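Long-range contact in bacterial regulatory proteins, tetR family (Corynebacterium glutamicum, PDB 3AQT), which probably represses transcription as a DNA-binding TetR-family regulator and binds resorcinol, its inducer, in an all-helical ligand-binding domain: residues 118-132 against 228-240. Sequence-based numbering, arbitrary orientation.
Sequences DPAEVFAGSLRHLVR and AREIASRPLPEIS. With RCO (resorcinol), chain D.
Arg128 turns its chain at chi3 (60°), which brings NH1 to the carbonyl oxygen of Arg234 at the end of the turn 231-234, while Leu236 sets CG anti to its backbone N (chi1 -163°) and drops its isobutyl group onto helix 119-134. In this TetR-type ligand-binding domain the extended C-terminal tail runs along the outer side of a helix whose other side lines the resorcinol pocket with Phe123, Ser126, Leu127 and Leu130. Arginine suits its place as a long chain ending in several N-H donors: Arg128 NH1 gives Arg234 O a nearly straight bond of 2.8 Å in the carbonyl plane, a water links NH1 to Ile231 O, and NE pairs with Asp210. Gly125, without a side chain, lets Leu236 CD1 come within 3.7 Å of its CA; the branched end of leucine also reaches His129, with CD2 over one imidazole face, 3.8 Å from the ring centroid. Ile239 CB, in a less well-ordered residue, makes a less certain CH-pi contact over the opposite face. At the ring edge NE2 gives Pro237 O a weak, bent bond. Asp118, the N-cap, has a carboxylate short enough for OD1 to accept from Ala120 N; its OD2 pairs with Arg174 and weakly with Arg234. Glu230 OE2 takes Arg234 NE, probably steadying the guanidinium, whose NH1 meets the opposite charge of Glu121 at OE1, 2.7 Å away, from above a carboxylate plane turned 87° from its own.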
loop_
_atom_site.group_PDB
_atom_site.type_symbol
_atom_site.label_atom_id
_atom_site.label_comp_id
_atom_site.label_asym_id
_atom_site.label_seq_id
_atom_site.Cartn_x
_atom_site.Cartn_y
_atom_site.Cartn_z
ATOM N N ASP B 118 -13.277 -24.488 -5.591
ATOM C CA ASP B 118 -13.706 -23.308 -4.854
ATOM C C ASP B 118 -12.878 -22.068 -5.196
ATOM O O ASP B 118 -11.679 -22.001 -4.903
ATOM C CB ASP B 118 -13.614 -23.585 -3.356
ATOM C CG ASP B 118 -14.384 -22.587 -2.531
ATOM O OD1 ASP B 118 -14.691 -21.487 -3.036
ATOM O OD2 ASP B 118 -14.676 -22.906 -1.361
ATOM N N PRO B 119 -13.510 -21.067 -5.819
ATOM C CA PRO B 119 -12.808 -19.838 -6.188
ATOM C C PRO B 119 -12.182 -19.190 -4.954
ATOM O O PRO B 119 -11.124 -18.564 -5.028
ATOM C CB PRO B 119 -13.917 -18.972 -6.802
ATOM C CG PRO B 119 -14.878 -19.983 -7.342
ATOM C CD PRO B 119 -14.918 -21.015 -6.238
ATOM N N ALA B 120 -12.839 -19.351 -3.815
ATOM C CA ALA B 120 -12.345 -18.778 -2.575
ATOM C C ALA B 120 -11.028 -19.419 -2.169
ATOM O O ALA B 120 -10.179 -18.761 -1.577
ATOM C CB ALA B 120 -13.374 -18.953 -1.460
ATOM N N GLU B 121 -10.857 -20.699 -2.493
ATOM C CA GLU B 121 -9.629 -21.400 -2.129
ATOM C C GLU B 121 -8.501 -21.038 -3.085
ATOM O O GLU B 121 -7.333 -20.987 -2.697
ATOM C CB GLU B 121 -9.844 -22.914 -2.137
ATOM C CG GLU B 121 -8.992 -23.646 -1.110
ATOM C CD GLU B 121 -9.149 -25.163 -1.177
ATOM O OE1 GLU B 121 -10.287 -25.645 -1.393
ATOM O OE2 GLU B 121 -8.135 -25.875 -0.998
ATOM N N VAL B 122 -8.858 -20.791 -4.341
ATOM C CA VAL B 122 -7.878 -20.420 -5.342
ATOM C C VAL B 122 -7.262 -19.086 -4.935
ATOM O O VAL B 122 -6.040 -18.931 -4.906
ATOM C CB VAL B 122 -8.540 -20.266 -6.740
ATOM C CG1 VAL B 122 -7.532 -19.728 -7.742
ATOM C CG2 VAL B 122 -9.077 -21.606 -7.211
ATOM N N PHE B 123 -8.128 -18.131 -4.616
ATOM C CA PHE B 123 -7.716 -16.791 -4.219
ATOM C C PHE B 123 -6.922 -16.808 -2.925
ATOM O O PHE B 123 -5.850 -16.205 -2.833
ATOM C CB PHE B 123 -8.956 -15.916 -4.060
ATOM C CG PHE B 123 -8.658 -14.474 -3.784
ATOM C CD1 PHE B 123 -7.795 -13.756 -4.604
ATOM C CD2 PHE B 123 -9.285 -13.817 -2.727
ATOM C CE1 PHE B 123 -7.561 -12.406 -4.378
ATOM C CE2 PHE B 123 -9.057 -12.466 -2.494
ATOM C CZ PHE B 123 -8.193 -11.759 -3.323
ATOM N N ALA B 124 -7.451 -17.509 -1.928
ATOM C CA ALA B 124 -6.794 -17.612 -0.636
ATOM C C ALA B 124 -5.448 -18.314 -0.750
ATOM O O ALA B 124 -4.450 -17.858 -0.194
ATOM C CB ALA B 124 -7.685 -18.364 0.335
ATOM N N GLY B 125 -5.428 -19.429 -1.470
ATOM C CA GLY B 125 -4.200 -20.181 -1.631
ATOM C C GLY B 125 -3.130 -19.383 -2.346
ATOM O O GLY B 125 -1.946 -19.451 -1.994
ATOM N N SER B 126 -3.541 -18.637 -3.363
ATOM C CA SER B 126 -2.608 -17.822 -4.112
ATOM C C SER B 126 -1.960 -16.815 -3.169
ATOM O O SER B 126 -0.730 -16.674 -3.137
ATOM C CB SER B 126 -3.329 -17.077 -5.241
ATOM O OG SER B 126 -3.927 -17.976 -6.161
ATOM N N LEU B 127 -2.793 -16.123 -2.394
ATOM C CA LEU B 127 -2.292 -15.128 -1.461
ATOM C C LEU B 127 -1.372 -15.740 -0.416
ATOM O O LEU B 127 -0.335 -15.162 -0.083
ATOM C CB LEU B 127 -3.460 -14.399 -0.796
ATOM C CG LEU B 127 -4.296 -13.581 -1.792
ATOM C CD1 LEU B 127 -5.492 -12.945 -1.090
ATOM C CD2 LEU B 127 -3.409 -12.513 -2.434
ATOM N N ARG B 128 -1.729 -16.915 0.092
ATOM C CA ARG B 128 -0.895 -17.560 1.097
ATOM C C ARG B 128 0.483 -17.886 0.527
ATOM O O ARG B 128 1.486 -17.790 1.233
ATOM C CB ARG B 128 -1.573 -18.821 1.631
ATOM C CG ARG B 128 -2.829 -18.530 2.431
ATOM C CD ARG B 128 -3.536 -19.802 2.813
ATOM N NE ARG B 128 -2.679 -20.662 3.619
ATOM C CZ ARG B 128 -2.946 -21.935 3.899
ATOM N NH1 ARG B 128 -4.053 -22.506 3.434
ATOM N NH2 ARG B 128 -2.113 -22.632 4.656
ATOM N N HIS B 129 0.537 -18.257 -0.749
ATOM C CA HIS B 129 1.826 -18.550 -1.370
ATOM C C HIS B 129 2.684 -17.285 -1.469
ATOM O O HIS B 129 3.892 -17.342 -1.250
ATOM C CB HIS B 129 1.646 -19.148 -2.772
ATOM C CG HIS B 129 1.400 -20.622 -2.769
ATOM N ND1 HIS B 129 2.284 -21.518 -2.207
ATOM C CD2 HIS B 129 0.368 -21.358 -3.244
ATOM C CE1 HIS B 129 1.806 -22.743 -2.335
ATOM N NE2 HIS B 129 0.645 -22.673 -2.961
ATOM N N LEU B 130 2.063 -16.152 -1.806
ATOM C CA LEU B 130 2.802 -14.899 -1.921
ATOM C C LEU B 130 3.391 -14.532 -0.564
ATOM O O LEU B 130 4.569 -14.195 -0.465
ATOM C CB LEU B 130 1.897 -13.772 -2.452
ATOM C CG LEU B 130 1.422 -13.938 -3.910
ATOM C CD1 LEU B 130 0.560 -12.774 -4.339
ATOM C CD2 LEU B 130 2.630 -14.043 -4.825
ATOM N N VAL B 131 2.591 -14.628 0.492
ATOM C CA VAL B 131 3.092 -14.296 1.816
ATOM C C VAL B 131 4.256 -15.196 2.223
ATOM O O VAL B 131 5.290 -14.702 2.670
ATOM C CB VAL B 131 1.981 -14.386 2.882
ATOM C CG1 VAL B 131 2.575 -14.247 4.267
ATOM C CG2 VAL B 131 0.961 -13.282 2.651
ATOM N N ARG B 132 4.100 -16.509 2.063
ATOM C CA ARG B 132 5.169 -17.443 2.427
ATOM C C ARG B 132 6.435 -17.189 1.614
ATOM O O ARG B 132 7.543 -17.269 2.137
ATOM C CB ARG B 132 4.707 -18.895 2.245
ATOM C CG ARG B 132 3.353 -19.147 2.874
ATOM C CD ARG B 132 3.280 -20.393 3.740
ATOM N NE ARG B 132 3.030 -21.614 2.983
ATOM C CZ ARG B 132 2.414 -22.679 3.489
ATOM N NH1 ARG B 132 1.984 -22.664 4.746
ATOM N NH2 ARG B 132 2.227 -23.761 2.746
ATOM N N ALA B 228 -14.363 -17.851 6.257
ATOM C CA ALA B 228 -13.087 -17.365 5.729
ATOM C C ALA B 228 -11.874 -18.017 6.382
ATOM O O ALA B 228 -10.986 -18.522 5.700
ATOM C CB ALA B 228 -13.002 -15.850 5.885
ATOM N N ARG B 229 -11.837 -17.994 7.706
ATOM C CA ARG B 229 -10.732 -18.576 8.454
ATOM C C ARG B 229 -10.540 -20.046 8.070
ATOM O O ARG B 229 -9.424 -20.497 7.805
ATOM C CB ARG B 229 -11.013 -18.438 9.956
ATOM C CG ARG B 229 -9.971 -19.058 10.868
ATOM C CD ARG B 229 -8.607 -18.418 10.680
ATOM N NE ARG B 229 -7.543 -19.247 11.243
ATOM C CZ ARG B 229 -6.256 -18.917 11.235
ATOM N NH1 ARG B 229 -5.869 -17.768 10.693
ATOM N NH2 ARG B 229 -5.352 -19.735 11.762
ATOM N N GLU B 230 -11.637 -20.791 8.036
ATOM C CA GLU B 230 -11.582 -22.204 7.686
ATOM C C GLU B 230 -10.997 -22.420 6.297
ATOM O O GLU B 230 -10.148 -23.290 6.094
ATOM C CB GLU B 230 -12.985 -22.818 7.752
ATOM C CG GLU B 230 -13.097 -24.189 7.104
ATOM C CD GLU B 230 -13.768 -24.156 5.737
ATOM O OE1 GLU B 230 -14.850 -23.535 5.620
ATOM O OE2 GLU B 230 -13.221 -24.761 4.788
ATOM N N ILE B 231 -11.461 -21.633 5.335
ATOM C CA ILE B 231 -10.971 -21.767 3.975
ATOM C C ILE B 231 -9.479 -21.454 3.885
ATOM O O ILE B 231 -8.747 -22.107 3.152
ATOM C CB ILE B 231 -11.734 -20.844 3.022
ATOM C CG1 ILE B 231 -13.215 -21.221 3.028
ATOM C CG2 ILE B 231 -11.153 -20.959 1.621
ATOM C CD1 ILE B 231 -13.768 -22.083 1.887
ATOM N N ALA B 232 -9.028 -20.463 4.641
ATOM C CA ALA B 232 -7.627 -20.081 4.618
ATOM C C ALA B 232 -6.747 -21.062 5.371
ATOM O O ALA B 232 -5.521 -20.921 5.372
ATOM C CB ALA B 232 -7.460 -18.693 5.200
ATOM N N SER B 233 -7.362 -22.052 6.011
ATOM C CA SER B 233 -6.605 -23.045 6.771
ATOM C C SER B 233 -6.510 -24.406 6.081
ATOM O O SER B 233 -5.921 -25.336 6.622
ATOM C CB SER B 233 -7.229 -23.231 8.153
ATOM O OG SER B 233 -8.518 -23.826 8.044
ATOM N N ARG B 234 -7.093 -24.526 4.892
ATOM C CA ARG B 234 -7.048 -25.781 4.149
ATOM C C ARG B 234 -5.623 -26.127 3.742
ATOM O O ARG B 234 -4.795 -25.244 3.558
ATOM C CB ARG B 234 -7.923 -25.677 2.908
ATOM C CG ARG B 234 -9.378 -25.489 3.234
ATOM C CD ARG B 234 -10.208 -25.337 1.987
ATOM N NE ARG B 234 -11.609 -25.196 2.344
ATOM C CZ ARG B 234 -12.588 -24.983 1.478
ATOM N NH1 ARG B 234 -12.318 -24.881 0.183
ATOM N NH2 ARG B 234 -13.839 -24.870 1.911
ATOM N N PRO B 235 -5.318 -27.425 3.595
ATOM C CA PRO B 235 -3.956 -27.807 3.204
ATOM C C PRO B 235 -3.548 -27.079 1.925
ATOM O O PRO B 235 -4.300 -27.051 0.947
ATOM C CB PRO B 235 -4.067 -29.317 3.017
ATOM C CG PRO B 235 -5.158 -29.689 3.977
ATOM C CD PRO B 235 -6.177 -28.611 3.717
ATOM N N LEU B 236 -2.361 -26.485 1.939
ATOM C CA LEU B 236 -1.888 -25.735 0.788
ATOM C C LEU B 236 -1.106 -26.597 -0.188
ATOM O O LEU B 236 -0.136 -27.243 0.185
ATOM C CB LEU B 236 -1.020 -24.569 1.245
ATOM C CG LEU B 236 -0.788 -23.462 0.214
ATOM C CD1 LEU B 236 -2.115 -22.851 -0.192
ATOM C CD2 LEU B 236 0.120 -22.404 0.805
ATOM N N PRO B 237 -1.523 -26.604 -1.464
ATOM C CA PRO B 237 -0.868 -27.386 -2.521
ATOM C C PRO B 237 0.559 -26.900 -2.783
ATOM O O PRO B 237 0.802 -25.695 -2.828
ATOM C CB PRO B 237 -1.774 -27.152 -3.737
ATOM C CG PRO B 237 -3.117 -26.790 -3.128
ATOM C CD PRO B 237 -2.707 -25.900 -1.993
ATOM N N GLU B 238 1.488 -27.842 -2.952
ATOM C CA GLU B 238 2.897 -27.535 -3.233
ATOM C C GLU B 238 3.010 -26.666 -4.480
ATOM O O GLU B 238 2.410 -26.965 -5.511
ATOM C CB GLU B 238 3.699 -28.826 -3.455
ATOM C CG GLU B 238 3.884 -29.704 -2.214
ATOM C CD GLU B 238 4.855 -29.108 -1.201
ATOM O OE1 GLU B 238 5.099 -29.757 -0.158
ATOM O OE2 GLU B 238 5.371 -27.994 -1.447
ATOM N N ILE B 239 3.800 -25.602 -4.384
ATOM C CA ILE B 239 3.979 -24.670 -5.490
ATOM C C ILE B 239 5.222 -24.982 -6.323
ATOM O O ILE B 239 5.231 -24.769 -7.534
ATOM C CB ILE B 239 4.069 -23.221 -4.960
ATOM C CG1 ILE B 239 3.941 -22.228 -6.111
ATOM C CG2 ILE B 239 5.391 -23.012 -4.227
ATOM C CD1 ILE B 239 3.645 -20.789 -5.690
ATOM N N SER B 240 6.267 -25.489 -5.673
ATOM C CA SER B 240 7.507 -25.828 -6.367
ATOM C C SER B 240 7.242 -26.761 -7.545
ATOM O O SER B 240 7.708 -26.448 -8.661
ATOM C CB SER B 240 8.499 -26.487 -5.405
ATOM O OG SER B 240 7.982 -27.701 -4.888
HETATM C C1 RCO D . -2.390 -14.398 -8.154
HETATM C C2 RCO D . -3.730 -14.895 -8.112
HETATM C C3 RCO D . -4.607 -14.486 -7.070
HETATM C C4 RCO D . -4.145 -13.588 -6.092
HETATM C C5 RCO D . -2.830 -13.098 -6.133
HETATM C C6 RCO D . -1.948 -13.503 -7.170
HETATM O O1 RCO D . -1.537 -14.805 -9.176
HETATM O O3 RCO D . -5.915 -14.956 -7.000
HETATM O O HOH W 1 -15.794 -25.104 -0.107
HETATM O O HOH W 2 -6.193 -21.718 1.837
#